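Local coordinates for Apc35852 (Geobacillus stearothermophilus, PDB 1U9C), which is of unknown function but belongs to the DJ-1/PfpI family, whose relatives include chaperones and proteins related to cysteine proteases, at residues M4-L9 and A218-R223; T17-H22 and D166-F171; F105-T110 and L135-Y140; T156-R161 and G187-D192. All blocks are in the same frame, centred on the assembly; numbering follows the deposited sequence.

Contact 1: M4-L9 and A218-R223; sequences MSKRVL and AALEER
A lysine-to-backbone hydrogen bond and a small apolar contact join Lys6, just before the inner strand 7-12, and Val8 within it to Leu220 near the end of the C-terminal helix and Arg223 just beyond it, so the two ends of the chain meet here. Lys6 NZ donates to Arg223 O over 2.8 Å, approaching from above the carbonyl plane. The lysine gets there because its chain bends at the second torsion (chi2 -68°) and then runs out straight, its methylenes sliding past Leu220 in the opposite direction. Lys6 CD lies 4.1 Å from Leu220 CD2, which gives the long aliphatic part of the lysine an apolar neighbour while its amine finds a carbonyl. The other leucine methyl turns to the sheet, Leu220 CD1 standing 4.2 Å from Val8 CG2.

This is the helix-on-sheet packing of a three-layer alpha/beta sandwich: helix 209-221 lies against a mainly parallel sheet, and branched apolar residues such as leucine and valine suit the buried interface. Leu220 also rests on Ile124 of strand 124-127 and on Tyr43. A cationic amine close to the C-terminal end of a helix would probably be stabilised by the carbonyl groups there; Asp91 adds only a long, weak ion pair. The guanidinium of Arg223 turns away from Lys6 to Asn199 and to Gly122 O.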
loop_
_atom_site.group_PDB
_atom_site.type_symbol
_atom_site.label_atom_id
_atom_site.label_comp_id
_atom_site.label_asym_id
_atom_site.label_seq_id
_atom_site.Cartn_x
_atom_site.Cartn_y
_atom_site.Cartn_z
ATOM N N MET A 4 -19.114 0.088 -17.501
ATOM C CA MET A 4 -18.994 -0.993 -16.484
ATOM C C MET A 4 -17.975 -0.539 -15.476
ATOM O O MET A 4 -17.117 0.268 -15.794
ATOM C CB MET A 4 -18.528 -2.273 -17.128
ATOM C CG MET A 4 -18.764 -3.509 -16.311
ATOM S SD MET A 4 -17.513 -4.683 -16.799
ATOM C CE MET A 4 -18.454 -6.206 -16.921
ATOM N N SER A 5 -18.073 -1.088 -14.273
ATOM C CA SER A 5 -17.436 -0.545 -13.104
ATOM C C SER A 5 -15.926 -0.520 -13.159
ATOM O O SER A 5 -15.303 -1.346 -13.771
ATOM C CB SER A 5 -17.802 -1.375 -11.889
ATOM O OG SER A 5 -17.248 -2.666 -12.001
ATOM N N LYS A 6 -15.379 0.466 -12.500
ATOM C CA LYS A 6 -13.931 0.526 -12.296
ATOM C C LYS A 6 -13.482 -0.683 -11.480
ATOM O O LYS A 6 -14.225 -1.243 -10.657
ATOM C CB LYS A 6 -13.623 1.820 -11.558
ATOM C CG LYS A 6 -13.948 3.110 -12.318
ATOM C CD LYS A 6 -13.027 3.302 -13.518
ATOM C CE LYS A 6 -13.318 4.603 -14.300
ATOM N NZ LYS A 6 -12.608 4.655 -15.565
ATOM N N ARG A 7 -12.234 -1.038 -11.689
ATOM C CA ARG A 7 -11.618 -2.215 -11.097
ATOM C C ARG A 7 -10.389 -1.784 -10.340
ATOM O O ARG A 7 -9.539 -1.050 -10.825
ATOM C CB ARG A 7 -11.224 -3.241 -12.143
ATOM C CG ARG A 7 -12.335 -3.785 -13.061
ATOM C CD ARG A 7 -11.902 -4.940 -13.933
ATOM N NE ARG A 7 -11.558 -6.140 -13.153
ATOM C CZ ARG A 7 -10.516 -6.970 -13.359
ATOM N NH1 ARG A 7 -9.594 -6.783 -14.299
ATOM N NH2 ARG A 7 -10.387 -8.020 -12.553
ATOM N N VAL A 8 -10.275 -2.262 -9.119
ATOM C CA VAL A 8 -9.176 -1.942 -8.200
ATOM C C VAL A 8 -8.451 -3.227 -7.814
ATOM O O VAL A 8 -9.073 -4.189 -7.381
ATOM C CB VAL A 8 -9.633 -1.187 -6.929
ATOM C CG1 VAL A 8 -8.491 -0.874 -6.040
ATOM C CG2 VAL A 8 -10.379 0.072 -7.306
ATOM N N LEU A 9 -7.133 -3.209 -7.947
ATOM C CA LEU A 9 -6.274 -4.308 -7.493
ATOM C C LEU A 9 -5.701 -3.922 -6.129
ATOM O O LEU A 9 -5.049 -2.888 -6.011
ATOM C CB LEU A 9 -5.124 -4.518 -8.478
ATOM C CG LEU A 9 -4.080 -5.553 -8.072
ATOM C CD1 LEU A 9 -4.674 -6.944 -8.005
ATOM C CD2 LEU A 9 -2.904 -5.483 -9.037
ATOM N N ALA A 218 -11.890 9.716 -5.892
ATOM C CA ALA A 218 -11.996 10.971 -6.639
ATOM C C ALA A 218 -11.293 10.881 -7.984
ATOM O O ALA A 218 -11.853 11.270 -9.009
ATOM C CB ALA A 218 -11.366 12.137 -5.863
ATOM N N ALA A 219 -10.064 10.329 -7.984
ATOM C CA ALA A 219 -9.353 10.147 -9.246
ATOM C C ALA A 219 -10.097 9.220 -10.220
ATOM O O ALA A 219 -10.129 9.481 -11.431
ATOM C CB ALA A 219 -7.968 9.630 -8.990
ATOM N N LEU A 220 -10.727 8.143 -9.730
ATOM C CA LEU A 220 -11.497 7.263 -10.594
ATOM C C LEU A 220 -12.769 7.936 -11.116
ATOM O O LEU A 220 -13.159 7.774 -12.277
ATOM C CB LEU A 220 -11.809 5.977 -9.823
ATOM C CG LEU A 220 -10.620 5.071 -9.585
ATOM C CD1 LEU A 220 -11.026 3.955 -8.661
ATOM C CD2 LEU A 220 -10.141 4.489 -10.891
ATOM N N GLU A 221 -13.405 8.744 -10.280
ATOM C CA GLU A 221 -14.601 9.495 -10.690
ATOM C C GLU A 221 -14.311 10.411 -11.880
ATOM O O GLU A 221 -15.146 10.613 -12.734
ATOM C CB GLU A 221 -15.107 10.316 -9.469
ATOM C CG GLU A 221 -15.881 9.493 -8.440
ATOM C CD GLU A 221 -16.237 10.268 -7.178
ATOM O OE1 GLU A 221 -15.655 11.369 -6.941
ATOM O OE2 GLU A 221 -17.047 9.740 -6.372
ATOM N N GLU A 222 -13.106 10.999 -11.922
ATOM C CA GLU A 222 -12.675 11.852 -13.007
ATOM C C GLU A 222 -12.590 11.149 -14.351
ATOM O O GLU A 222 -12.630 11.774 -15.374
ATOM C CB GLU A 222 -11.319 12.447 -12.646
ATOM C CG GLU A 222 -11.384 13.482 -11.517
ATOM C CD GLU A 222 -10.030 13.759 -10.877
ATOM O OE1 GLU A 222 -8.945 13.548 -11.496
ATOM O OE2 GLU A 222 -10.013 14.180 -9.725
ATOM N N ARG A 223 -12.424 9.830 -14.290
ATOM C CA ARG A 223 -12.132 9.006 -15.473
ATOM C C ARG A 223 -13.330 8.177 -15.877
ATOM O O ARG A 223 -13.210 7.232 -16.607
ATOM C CB ARG A 223 -11.003 8.045 -15.136
ATOM C CG ARG A 223 -9.788 8.690 -14.663
ATOM C CD ARG A 223 -8.745 7.760 -14.141
ATOM N NE ARG A 223 -7.753 8.655 -13.631
ATOM C CZ ARG A 223 -6.494 8.556 -13.715
ATOM N NH1 ARG A 223 -5.922 7.453 -14.104
ATOM N NH2 ARG A 223 -5.764 9.598 -13.345
#

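Contact 2: T17-H22 and D166-F171; sequences TITDDH and DVHMPF
Thr19 and His168 cross at about a right angle, and the methyl of the threonine sits over a face of the imidazole. Thr19 CG2 is 3.6 Å from the centroid of the His168 ring and 19° off its normal, a CH-pi contact displaced a little toward the rim, with His168 CE1 the closest ring atom at 3.4 Å. The threonine torsion explains this division of labour: OG1 lies between the backbone N and the carbonyl carbon (chi1 67°), which turns CG2 onto the ring and leaves OG1 to accept a weak bond from His22 ND1. A beta-branched residue carrying one methyl and one hydroxyl suits a place that offers both an aromatic face and a polar neighbour.

Ile18 meets the same histidine obliquely, Ile18 CG2 lying 3.6 Å from His168 CB, while Ile18 CD1 is in loose apolar contact with Met169 CE at 4.5 Å. That two successive side chains both point to 166-171 follows from the backbone: Ile18 and Thr19 both face His22 in a classic beta bulge, which shares Thr19 and His22 with a type I turn. An alanine in place of His168 would keep a CB beside Ile18 but is likely to leave the Thr19 methyl without the ring face it packs on.

The contact joins two surface loops. Helix 101-104 packs against both, its Phe103 touching Ile18 and Met169, and Met169 also packs on Glu160 of helix 157-163.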
loop_
_atom_site.group_PDB
_atom_site.type_symbol
_atom_site.label_atom_id
_atom_site.label_comp_id
_atom_site.label_asym_id
_atom_site.label_seq_id
_atom_site.Cartn_x
_atom_site.Cartn_y
_atom_site.Cartn_z
ATOM N N THR A 17 8.116 -12.332 9.725
ATOM C CA THR A 17 9.352 -12.462 10.553
ATOM C C THR A 17 10.216 -11.204 10.630
ATOM O O THR A 17 10.567 -10.593 9.624
ATOM C CB THR A 17 10.206 -13.595 10.055
ATOM O OG1 THR A 17 10.474 -13.408 8.661
ATOM C CG2 THR A 17 9.453 -14.906 10.182
ATOM N N ILE A 18 10.510 -10.757 11.837
ATOM C CA ILE A 18 11.575 -9.746 12.010
ATOM C C ILE A 18 12.621 -10.330 12.929
ATOM O O ILE A 18 13.771 -10.503 12.511
ATOM C CB ILE A 18 11.004 -8.450 12.562
ATOM C CG1 ILE A 18 9.755 -8.062 11.797
ATOM C CG2 ILE A 18 12.076 -7.380 12.587
ATOM C CD1 ILE A 18 9.073 -6.706 12.202
ATOM N N THR A 19 12.256 -10.601 14.181
ATOM C CA THR A 19 13.087 -11.298 15.162
ATOM C C THR A 19 12.173 -12.283 15.897
ATOM O O THR A 19 10.955 -12.324 15.589
ATOM C CB THR A 19 13.646 -10.319 16.138
ATOM O OG1 THR A 19 12.587 -9.765 16.948
ATOM C CG2 THR A 19 14.212 -9.139 15.435
ATOM N N ASP A 20 12.723 -13.089 16.807
ATOM C CA ASP A 20 11.903 -14.046 17.582
ATOM C C ASP A 20 10.863 -13.343 18.471
ATOM O O ASP A 20 9.746 -13.840 18.640
ATOM C CB ASP A 20 12.800 -14.921 18.487
ATOM C CG ASP A 20 13.523 -16.049 17.737
ATOM O OD1 ASP A 20 12.975 -16.611 16.754
ATOM O OD2 ASP A 20 14.663 -16.463 18.081
ATOM N N ASP A 21 11.212 -12.180 18.994
ATOM C CA ASP A 21 10.335 -11.360 19.849
ATOM C C ASP A 21 9.490 -10.307 19.097
ATOM O O ASP A 21 8.842 -9.464 19.722
ATOM C CB ASP A 21 11.196 -10.697 20.924
ATOM C CG ASP A 21 10.705 -9.316 21.353
ATOM O OD1 ASP A 21 10.090 -9.193 22.441
ATOM O OD2 ASP A 21 10.929 -8.279 20.694
ATOM N N HIS A 22 9.503 -10.314 17.770
ATOM C CA HIS A 22 8.816 -9.255 17.036
ATOM C C HIS A 22 8.294 -9.816 15.730
ATOM O O HIS A 22 9.077 -10.110 14.829
ATOM C CB HIS A 22 9.748 -8.079 16.707
ATOM C CG HIS A 22 10.152 -7.255 17.896
ATOM N ND1 HIS A 22 11.472 -7.021 18.222
ATOM C CD2 HIS A 22 9.414 -6.638 18.847
ATOM C CE1 HIS A 22 11.530 -6.278 19.313
ATOM N NE2 HIS A 22 10.292 -6.028 19.708
ATOM N N ASP A 166 12.949 0.832 13.686
ATOM C CA ASP A 166 13.963 1.350 12.764
ATOM C C ASP A 166 15.243 0.494 12.687
ATOM O O ASP A 166 15.729 0.253 11.573
ATOM C CB ASP A 166 14.348 2.812 13.094
ATOM C CG ASP A 166 15.014 2.978 14.436
ATOM O OD1 ASP A 166 14.536 2.409 15.441
ATOM O OD2 ASP A 166 16.035 3.700 14.575
ATOM N N VAL A 167 15.799 0.068 13.833
ATOM C CA VAL A 167 17.007 -0.735 13.841
ATOM C C VAL A 167 16.848 -2.100 13.178
ATOM O O VAL A 167 17.868 -2.650 12.765
ATOM C CB VAL A 167 17.563 -0.884 15.260
ATOM C CG1 VAL A 167 17.918 0.465 15.827
ATOM C CG2 VAL A 167 16.610 -1.644 16.175
ATOM N N HIS A 168 15.616 -2.609 13.061
ATOM C CA HIS A 168 15.384 -3.906 12.403
ATOM C C HIS A 168 14.857 -3.793 10.979
ATOM O O HIS A 168 14.442 -4.791 10.381
ATOM C CB HIS A 168 14.420 -4.756 13.214
ATOM C CG HIS A 168 14.979 -5.304 14.469
ATOM N ND1 HIS A 168 16.077 -6.150 14.492
ATOM C CD2 HIS A 168 14.697 -5.030 15.771
ATOM C CE1 HIS A 168 16.354 -6.465 15.743
ATOM N NE2 HIS A 168 15.555 -5.762 16.536
ATOM N N MET A 169 14.751 -2.586 10.435
ATOM C CA MET A 169 14.352 -2.412 9.052
ATOM C C MET A 169 15.575 -2.500 8.159
ATOM O O MET A 169 16.654 -2.033 8.508
ATOM C CB MET A 169 13.720 -1.039 8.862
ATOM C CG MET A 169 12.382 -0.915 9.532
ATOM S SD MET A 169 11.088 -2.081 9.040
ATOM C CE MET A 169 11.258 -3.266 10.393
ATOM N N PRO A 170 15.382 -3.116 6.990
ATOM C CA PRO A 170 16.417 -3.247 5.989
ATOM C C PRO A 170 16.846 -1.907 5.411
ATOM O O PRO A 170 17.969 -1.798 4.889
ATOM C CB PRO A 170 15.760 -4.130 4.930
ATOM C CG PRO A 170 14.437 -3.973 5.108
ATOM C CD PRO A 170 14.160 -3.828 6.583
ATOM N N PHE A 171 15.929 -0.945 5.492
ATOM C CA PHE A 171 16.172 0.460 5.121
ATOM C C PHE A 171 15.062 1.271 5.759
ATOM O O PHE A 171 14.049 0.724 6.191
ATOM C CB PHE A 171 16.114 0.638 3.607
ATOM C CG PHE A 171 14.791 0.204 2.999
ATOM C CD1 PHE A 171 13.780 1.122 2.771
ATOM C CD2 PHE A 171 14.599 -1.120 2.644
ATOM C CE1 PHE A 171 12.576 0.700 2.220
ATOM C CE2 PHE A 171 13.411 -1.542 2.110
ATOM C CZ PHE A 171 12.396 -0.625 1.880
#

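Contact 3: F105-T110 and L135-Y140; sequences FPDNET and LVNATY
One direct hydrogen bond between the segments links Asn137 to Pro106: Asn137 ND2 donates to Pro106 O over 3.2 Å, with an N-H...O angle of 161°. The oxygen lies close to the plane of the asparagine amide, yet the amide comes to Pro106 from above its carbonyl plane. Its first torsion (chi1 -56°) sets CG beside its own backbone N and swings the amide to the carbonyl. The amide oxygen looks elsewhere, to Arg180 NH2.

A water-mediated link runs alongside. One water accepts a hydrogen bond from Asn137 N, 2.8 Å away, and lies 2.7 Å from Pro106 O, an oxygen that Gln112 of helix 109-120 also reaches.

Two close approaches complete the contact. Asp107 OD1 is 3.2 Å from Asn137 ND2, the carboxylate and amide planes being nearly parallel, and Pro106 CB packs 4.0 Å from Asn137 ND2.

Both segments bend through type I turns here, Phe105 to Asn108 and Leu135 to Ala138. Pro106 fills the second turn position, where its fixed phi fits, and Asn108 then caps helix 109-120 by accepting from Leu111 N. A leucine in place of Asn137 would probably cost Pro106 O the cross-link from this side-chain amide, with Gln112 and the water remaining, and leave Arg180 NH2 without this acceptor.

The chemistry is that of polar cross-linking between loops: an asparagine, donor on one nitrogen and acceptor on its oxygen, can serve a carbonyl and an arginine together, while the water satisfies the neighbouring backbone N-H.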
loop_
_atom_site.group_PDB
_atom_site.type_symbol
_atom_site.label_atom_id
_atom_site.label_comp_id
_atom_site.label_asym_id
_atom_site.label_seq_id
_atom_site.Cartn_x
_atom_site.Cartn_y
_atom_site.Cartn_z
ATOM N N PHE A 105 7.755 -6.554 -0.130
ATOM C CA PHE A 105 7.421 -5.694 -1.270
ATOM C C PHE A 105 8.612 -5.118 -2.054
ATOM O O PHE A 105 8.550 -5.150 -3.269
ATOM C CB PHE A 105 6.544 -4.480 -0.845
ATOM C CG PHE A 105 5.082 -4.759 -0.636
ATOM C CD1 PHE A 105 4.530 -6.023 -0.620
ATOM C CD2 PHE A 105 4.202 -3.674 -0.532
ATOM C CE1 PHE A 105 3.169 -6.224 -0.494
ATOM C CE2 PHE A 105 2.865 -3.876 -0.383
ATOM C CZ PHE A 105 2.335 -5.115 -0.369
ATOM N N PRO A 106 9.635 -4.523 -1.429
ATOM C CA PRO A 106 10.563 -3.725 -2.214
ATOM C C PRO A 106 11.313 -4.458 -3.283
ATOM O O PRO A 106 11.698 -3.833 -4.298
ATOM C CB PRO A 106 11.471 -3.104 -1.169
ATOM C CG PRO A 106 11.400 -3.974 -0.012
ATOM C CD PRO A 106 9.984 -4.505 0.011
ATOM N N ASP A 107 11.662 -5.730 -3.047
ATOM C CA ASP A 107 12.478 -6.495 -3.966
ATOM C C ASP A 107 11.682 -7.550 -4.723
ATOM O O ASP A 107 12.243 -8.387 -5.401
ATOM C CB ASP A 107 13.615 -7.142 -3.193
ATOM C CG ASP A 107 14.535 -6.117 -2.591
ATOM O OD1 ASP A 107 14.908 -5.136 -3.271
ATOM O OD2 ASP A 107 14.984 -6.270 -1.441
ATOM N N ASN A 108 10.358 -7.477 -4.667
ATOM C CA ASN A 108 9.542 -8.465 -5.377
ATOM C C ASN A 108 9.433 -8.090 -6.847
ATOM O O ASN A 108 8.889 -7.038 -7.178
ATOM C CB ASN A 108 8.173 -8.568 -4.757
ATOM C CG ASN A 108 7.359 -9.620 -5.394
ATOM O OD1 ASN A 108 6.848 -9.386 -6.473
ATOM N ND2 ASN A 108 7.366 -10.844 -4.855
ATOM N N GLU A 109 9.989 -8.927 -7.702
ATOM C CA GLU A 109 10.001 -8.579 -9.111
ATOM C C GLU A 109 8.632 -8.500 -9.762
ATOM O O GLU A 109 8.453 -7.706 -10.688
ATOM C CB GLU A 109 10.883 -9.542 -9.909
ATOM C CG GLU A 109 10.399 -10.997 -9.929
ATOM C CD GLU A 109 9.462 -11.313 -11.088
ATOM O OE1 GLU A 109 9.540 -10.616 -12.131
ATOM O OE2 GLU A 109 8.630 -12.246 -10.944
ATOM N N THR A 110 7.705 -9.331 -9.326
ATOM C CA THR A 110 6.315 -9.287 -9.839
ATOM C C THR A 110 5.686 -7.957 -9.500
ATOM O O THR A 110 5.117 -7.283 -10.362
ATOM C CB THR A 110 5.471 -10.412 -9.266
ATOM O OG1 THR A 110 6.132 -11.703 -9.489
ATOM C CG2 THR A 110 4.105 -10.475 -9.904
ATOM N N LEU A 135 7.156 0.810 -3.818
ATOM C CA LEU A 135 7.627 1.785 -4.822
ATOM C C LEU A 135 9.137 2.016 -4.807
ATOM O O LEU A 135 9.672 2.666 -5.731
ATOM C CB LEU A 135 6.956 3.121 -4.575
ATOM C CG LEU A 135 5.484 3.172 -4.933
ATOM C CD1 LEU A 135 4.778 4.315 -4.201
ATOM C CD2 LEU A 135 5.374 3.340 -6.481
ATOM N N VAL A 136 9.848 1.543 -3.781
ATOM C CA VAL A 136 11.227 2.021 -3.569
ATOM C C VAL A 136 12.145 1.686 -4.752
ATOM O O VAL A 136 13.012 2.506 -5.117
ATOM C CB VAL A 136 11.771 1.506 -2.201
ATOM C CG1 VAL A 136 13.277 1.519 -2.134
ATOM C CG2 VAL A 136 11.144 2.372 -1.101
ATOM N N ASN A 137 11.968 0.505 -5.347
ATOM C CA ASN A 137 12.778 0.019 -6.465
ATOM C C ASN A 137 11.947 -0.226 -7.740
ATOM O O ASN A 137 12.394 -0.953 -8.636
ATOM C CB ASN A 137 13.487 -1.261 -6.056
ATOM C CG ASN A 137 14.336 -1.078 -4.808
ATOM O OD1 ASN A 137 15.138 -0.146 -4.734
ATOM N ND2 ASN A 137 14.250 -2.017 -3.862
ATOM N N ALA A 138 10.804 0.454 -7.842
ATOM C CA ALA A 138 9.918 0.393 -9.014
ATOM C C ALA A 138 10.207 1.586 -9.945
ATOM O O ALA A 138 10.541 2.678 -9.476
ATOM C CB ALA A 138 8.471 0.421 -8.619
ATOM N N THR A 139 10.160 1.331 -11.246
ATOM C CA THR A 139 10.616 2.319 -12.241
ATOM C C THR A 139 9.753 2.253 -13.457
ATOM O O THR A 139 9.057 1.283 -13.710
ATOM C CB THR A 139 12.074 2.068 -12.717
ATOM O OG1 THR A 139 12.149 0.819 -13.419
ATOM C CG2 THR A 139 13.118 1.933 -11.571
ATOM N N TYR A 140 9.810 3.329 -14.245
ATOM C CA TYR A 140 9.289 3.319 -15.611
ATOM C C TYR A 140 10.200 2.416 -16.436
ATOM O O TYR A 140 11.281 2.032 -15.988
ATOM C CB TYR A 140 9.289 4.739 -16.208
ATOM C CG TYR A 140 8.232 5.616 -15.613
ATOM C CD1 TYR A 140 6.959 5.585 -16.119
ATOM C CD2 TYR A 140 8.505 6.469 -14.540
ATOM C CE1 TYR A 140 5.946 6.365 -15.560
ATOM C CE2 TYR A 140 7.516 7.249 -13.980
ATOM C CZ TYR A 140 6.245 7.189 -14.482
ATOM O OH TYR A 140 5.281 7.978 -13.949
HETATM O O HOH W 1 10.245 -1.741 -5.287
#

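Contact 4: T156-R161 and G187-D192; sequences TDEEER and GGKWTD
The first turn of helix 157-163 faces a type II beta turn from Gly188 to Thr191, the backbones coming closest at Glu159 and Lys189, whose CA atoms are 6.2 Å apart. Trp190, at the third turn position, has a positive phi and presents its backbone N-H to the helix. Glu159 OE2 accepts it over 2.9 Å in an almost straight bond, 176° at the hydrogen, on the anti side of the carboxylate; Asn205 ND2 grips the same oxygen.

The other carboxylate oxygen belongs to a capping box. Glu159 OE1 takes the N-H of Thr156, nearly along its C-O bond, and, 2.8 Å away, the hydroxyl of Thr156 from above the carboxylate plane. That hydroxyl in return accepts from Glu159 N at 3.1 Å. Threonine suits an N-cap because a short hydroxyl can reach the first unpaired amides, and glutamate three residues on is long enough to close the box and still touch the turn. With both oxygens held, the carboxylate is fixed in rotation.

Its methylene is used as well: Glu159 CG lies 4.1 Å from the centroid of the six-membered ring of Trp190, almost straight above the face, in a CH-pi contact, and packs against Lys189 CB at 3.8 Å. Glu158 passes Lys189 at about a right angle, beyond salt-bridge distance; Glu158 pairs with Arg186, while Lys189 and the indole N-H both turn to Glu162.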
loop_
_atom_site.group_PDB
_atom_site.type_symbol
_atom_site.label_atom_id
_atom_site.label_comp_id
_atom_site.label_asym_id
_atom_site.label_seq_id
_atom_site.Cartn_x
_atom_site.Cartn_y
_atom_site.Cartn_z
ATOM N N THR A 156 6.732 7.725 8.667
ATOM C CA THR A 156 7.903 8.580 8.772
ATOM C C THR A 156 8.987 7.926 9.579
ATOM O O THR A 156 8.730 7.041 10.395
ATOM C CB THR A 156 7.542 9.937 9.410
ATOM O OG1 THR A 156 7.023 9.747 10.734
ATOM C CG2 THR A 156 6.485 10.692 8.623
ATOM N N ASP A 157 10.200 8.422 9.377
ATOM C CA ASP A 157 11.339 7.950 10.156
ATOM C C ASP A 157 11.121 8.209 11.626
ATOM O O ASP A 157 11.520 7.399 12.447
ATOM C CB ASP A 157 12.619 8.619 9.744
ATOM C CG ASP A 157 13.050 8.277 8.342
ATOM O OD1 ASP A 157 12.511 7.340 7.715
ATOM O OD2 ASP A 157 13.986 8.925 7.803
ATOM N N GLU A 158 10.517 9.359 11.965
ATOM C CA GLU A 158 10.138 9.662 13.354
ATOM C C GLU A 158 9.160 8.661 13.950
ATOM O O GLU A 158 9.322 8.205 15.067
ATOM C CB GLU A 158 9.509 11.068 13.452
ATOM C CG GLU A 158 9.191 11.494 14.892
ATOM C CD GLU A 158 8.321 12.752 14.996
ATOM O OE1 GLU A 158 7.741 13.201 13.985
ATOM O OE2 GLU A 158 8.223 13.306 16.111
ATOM N N GLU A 159 8.135 8.299 13.186
ATOM C CA GLU A 159 7.187 7.285 13.622
ATOM C C GLU A 159 7.896 5.937 13.781
ATOM O O GLU A 159 7.665 5.251 14.758
ATOM C CB GLU A 159 6.016 7.160 12.649
ATOM C CG GLU A 159 4.977 8.269 12.811
ATOM C CD GLU A 159 4.075 8.487 11.598
ATOM O OE1 GLU A 159 4.580 8.466 10.448
ATOM O OE2 GLU A 159 2.869 8.761 11.792
ATOM N N GLU A 160 8.841 5.643 12.899
ATOM C CA GLU A 160 9.591 4.380 12.964
ATOM C C GLU A 160 10.507 4.312 14.182
ATOM O O GLU A 160 10.677 3.257 14.802
ATOM C CB GLU A 160 10.426 4.189 11.683
ATOM C CG GLU A 160 10.888 2.760 11.420
ATOM C CD GLU A 160 9.745 1.857 11.010
ATOM O OE1 GLU A 160 9.469 1.774 9.800
ATOM O OE2 GLU A 160 9.089 1.285 11.886
ATOM N N ARG A 161 11.164 5.423 14.494
ATOM C CA ARG A 161 12.000 5.488 15.692
ATOM C C ARG A 161 11.147 5.375 16.951
ATOM O O ARG A 161 11.561 4.757 17.907
ATOM C CB ARG A 161 12.796 6.793 15.744
ATOM C CG ARG A 161 13.927 6.897 14.717
ATOM C CD ARG A 161 14.836 8.078 14.953
ATOM N NE ARG A 161 14.057 9.295 15.134
ATOM C CZ ARG A 161 13.749 10.175 14.182
ATOM N NH1 ARG A 161 14.177 10.027 12.926
ATOM N NH2 ARG A 161 13.007 11.233 14.500
ATOM N N GLY A 187 2.461 14.970 7.865
ATOM C CA GLY A 187 1.729 15.675 8.883
ATOM C C GLY A 187 2.209 15.173 10.235
ATOM O O GLY A 187 3.161 14.369 10.344
ATOM N N GLY A 188 1.530 15.618 11.280
ATOM C CA GLY A 188 1.883 15.174 12.616
ATOM C C GLY A 188 1.930 13.664 12.717
ATOM O O GLY A 188 1.146 12.967 12.065
ATOM N N LYS A 189 2.849 13.139 13.526
ATOM C CA LYS A 189 2.883 11.698 13.739
ATOM C C LYS A 189 1.470 11.246 14.113
ATOM O O LYS A 189 0.756 11.930 14.831
ATOM C CB LYS A 189 3.918 11.282 14.804
ATOM C CG LYS A 189 3.833 11.970 16.158
ATOM C CD LYS A 189 4.764 11.295 17.144
ATOM C CE LYS A 189 4.938 12.100 18.399
ATOM N NZ LYS A 189 5.813 11.402 19.383
ATOM N N TRP A 190 1.061 10.109 13.581
ATOM C CA TRP A 190 -0.229 9.486 13.909
ATOM C C TRP A 190 -1.470 10.307 13.612
ATOM O O TRP A 190 -2.509 10.040 14.198
ATOM C CB TRP A 190 -0.266 9.044 15.390
ATOM C CG TRP A 190 0.969 8.425 15.866
ATOM C CD1 TRP A 190 1.786 8.861 16.877
ATOM C CD2 TRP A 190 1.559 7.231 15.355
ATOM N NE1 TRP A 190 2.851 8.003 17.012
ATOM C CE2 TRP A 190 2.731 6.992 16.096
ATOM C CE3 TRP A 190 1.210 6.329 14.339
ATOM C CZ2 TRP A 190 3.560 5.899 15.846
ATOM C CZ3 TRP A 190 2.024 5.256 14.106
ATOM C CH2 TRP A 190 3.188 5.041 14.864
ATOM N N THR A 191 -1.371 11.303 12.730
ATOM C CA THR A 191 -2.536 12.017 12.248
ATOM C C THR A 191 -2.857 11.658 10.801
ATOM O O THR A 191 -1.979 11.212 10.058
ATOM C CB THR A 191 -2.319 13.554 12.315
ATOM O OG1 THR A 191 -1.238 13.950 11.450
ATOM C CG2 THR A 191 -1.867 13.989 13.693
ATOM N N ASP A 192 -4.106 11.880 10.409
ATOM C CA ASP A 192 -4.562 11.614 9.065
ATOM C C ASP A 192 -3.889 12.609 8.154
ATOM O O ASP A 192 -4.144 13.811 8.216
ATOM C CB ASP A 192 -6.097 11.702 8.984
ATOM C CG ASP A 192 -6.624 11.627 7.569
ATOM O OD1 ASP A 192 -5.863 11.235 6.656
ATOM O OD2 ASP A 192 -7.782 11.995 7.269
#

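Overall arrangement
Contact 1 spans nearly the whole chain and brings its two ends together where strand 7-12, an inner strand of the main sheet, meets helix 209-221; the other three contacts fall between its segments. The centres of contacts 1 and 2 are about 37 Å apart, on opposite sides of the chain's centre. Contact 2 touches contact 3 where Phe171 packs on Pro106 and Val136, and contact 4 where Asp166 and Met169 meet Glu160 and Arg161 of helix 157-163. Contacts 3 and 4 follow one another along the chain, about 23 Å apart between centres, whereas 2 and 4 interleave. Glu160 also bonds to His130, next in sequence to Cys129, which is found as the sulfinic acid, consistent with contacts 2 and 4 meeting near an oxidation-prone cysteine.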